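Local coordinates for kinesin-like protein Nod (Drosophila melanogaster, PDB 3DC4) that hydrolyses ATP through its kinesin motor domain, binds microtubules, and is required for segregation of non-exchange chromosomes in meiosis, at residues 22-27 against 306-311. Sequence-based numbering, arbitrary orientation.
Sequences SAVRIA and LTFLAC
Ile26 and Phe308 lie side by side on the buried, tightly packed face of two parallel strands, with Ile26 CG1 3.8 Å from Phe308 CD2 in an oblique approach to the ring. Val24 meets the same ring differently: its CG1, anti to the backbone N (chi1 178°), comes in at the ring edge, 4.2 Å from Phe308 CE2, and also brushes Leu306 CD2. Helices 267-279 and 319-335 close over this face, through Ile271 and Ala332 among others. Five backbone hydrogen bonds zip the strands together, with the amides of Leu306, Phe308 and Ala310 giving to Ala23 O, Arg25 O and Ala27 O, while Arg25 N and Ala27 N donate to Leu306 O and Phe308 O. The pairing belongs to the central sheet of the kinesin motor domain, where strand 305-312 sits between strands 23-30 and 96-101; Ala310 comes near Gly102, where the P-loop, which cradles the phosphates of ADP, probably begins. The other face is looser and opens toward the N-terminal ends of the strands. Ala27 CB is 4.0 Å from Leu309 CD1 in a buried spot, but Arg25 and Thr307 run alongside each other with Arg25 CB 3.8 Å from Thr307 OG1. The exposed arginine bends at chi2 and chi3, carrying its guanidinium away from the neighbouring strand. A water bridges Thr307 OG1, at 2.8 Å, and Ala23 O, to which it donates.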
# COMPACT_ATOMS: atom_id res chain seq x y z
N SER A 22 1.53 14.40 5.92
CA SER A 22 0.44 14.68 6.85
C SER A 22 0.35 13.61 7.93
O SER A 22 -0.00 13.90 9.08
CB SER A 22 -0.89 14.78 6.11
OG SER A 22 -0.99 15.99 5.38
N ALA A 23 0.68 12.37 7.57
CA ALA A 23 0.63 11.28 8.53
C ALA A 23 1.28 10.01 7.98
O ALA A 23 1.05 9.64 6.83
CB ALA A 23 -0.82 10.99 8.92
N VAL A 24 2.10 9.38 8.81
CA VAL A 24 2.75 8.13 8.44
C VAL A 24 2.27 7.14 9.50
O VAL A 24 2.59 7.28 10.67
CB VAL A 24 4.29 8.24 8.49
CG1 VAL A 24 4.91 6.90 8.15
CG2 VAL A 24 4.76 9.30 7.49
N ARG A 25 1.48 6.16 9.07
CA ARG A 25 0.92 5.16 9.97
C ARG A 25 1.45 3.75 9.71
O ARG A 25 1.76 3.38 8.57
CB ARG A 25 -0.61 5.16 9.85
CG ARG A 25 -1.29 6.51 10.03
CD ARG A 25 -1.08 7.10 11.41
NE ARG A 25 -2.30 7.74 11.92
CZ ARG A 25 -3.34 7.07 12.42
NH1 ARG A 25 -3.29 5.75 12.49
NH2 ARG A 25 -4.42 7.72 12.85
N ILE A 26 1.56 2.96 10.78
CA ILE A 26 2.04 1.60 10.65
C ILE A 26 1.09 0.62 11.34
O ILE A 26 0.72 0.79 12.51
CB ILE A 26 3.45 1.45 11.26
CG1 ILE A 26 4.43 2.29 10.44
CG2 ILE A 26 3.88 -0.03 11.25
CD1 ILE A 26 5.84 2.31 10.96
N ALA A 27 0.69 -0.40 10.59
CA ALA A 27 -0.20 -1.42 11.10
C ALA A 27 0.40 -2.79 10.87
O ALA A 27 1.20 -2.98 9.94
CB ALA A 27 -1.55 -1.33 10.39
N LEU A 306 1.03 8.20 4.20
CA LEU A 306 1.70 6.93 4.00
C LEU A 306 1.31 5.95 5.10
O LEU A 306 1.48 6.24 6.29
CB LEU A 306 3.22 7.13 3.99
CG LEU A 306 4.14 5.91 3.90
CD1 LEU A 306 3.81 5.11 2.66
CD2 LEU A 306 5.60 6.36 3.88
N THR A 307 0.77 4.80 4.70
CA THR A 307 0.36 3.78 5.66
C THR A 307 0.98 2.43 5.32
O THR A 307 0.83 1.92 4.21
CB THR A 307 -1.17 3.64 5.71
OG1 THR A 307 -1.74 4.86 6.21
CG2 THR A 307 -1.57 2.49 6.64
N PHE A 308 1.69 1.87 6.29
CA PHE A 308 2.36 0.57 6.16
C PHE A 308 1.50 -0.53 6.75
O PHE A 308 0.91 -0.35 7.82
CB PHE A 308 3.68 0.56 6.93
CG PHE A 308 4.78 1.35 6.30
CD1 PHE A 308 5.60 0.77 5.34
CD2 PHE A 308 5.02 2.66 6.70
CE1 PHE A 308 6.66 1.47 4.79
CE2 PHE A 308 6.08 3.38 6.16
CZ PHE A 308 6.91 2.78 5.20
N LEU A 309 1.45 -1.67 6.07
CA LEU A 309 0.71 -2.81 6.59
C LEU A 309 1.69 -3.96 6.60
O LEU A 309 2.02 -4.53 5.55
CB LEU A 309 -0.50 -3.17 5.72
CG LEU A 309 -1.29 -4.41 6.19
CD1 LEU A 309 -1.82 -4.19 7.61
CD2 LEU A 309 -2.46 -4.66 5.24
N ALA A 310 2.20 -4.28 7.79
CA ALA A 310 3.15 -5.38 7.97
C ALA A 310 2.34 -6.64 8.16
O ALA A 310 1.54 -6.74 9.07
CB ALA A 310 4.00 -5.15 9.21
N CYS A 311 2.54 -7.61 7.27
CA CYS A 311 1.83 -8.87 7.39
C CYS A 311 2.84 -9.86 7.93
O CYS A 311 3.95 -9.95 7.41
CB CYS A 311 1.34 -9.32 6.01
SG CYS A 311 0.01 -8.22 5.30
O HOH W 1 -1.45 7.57 6.78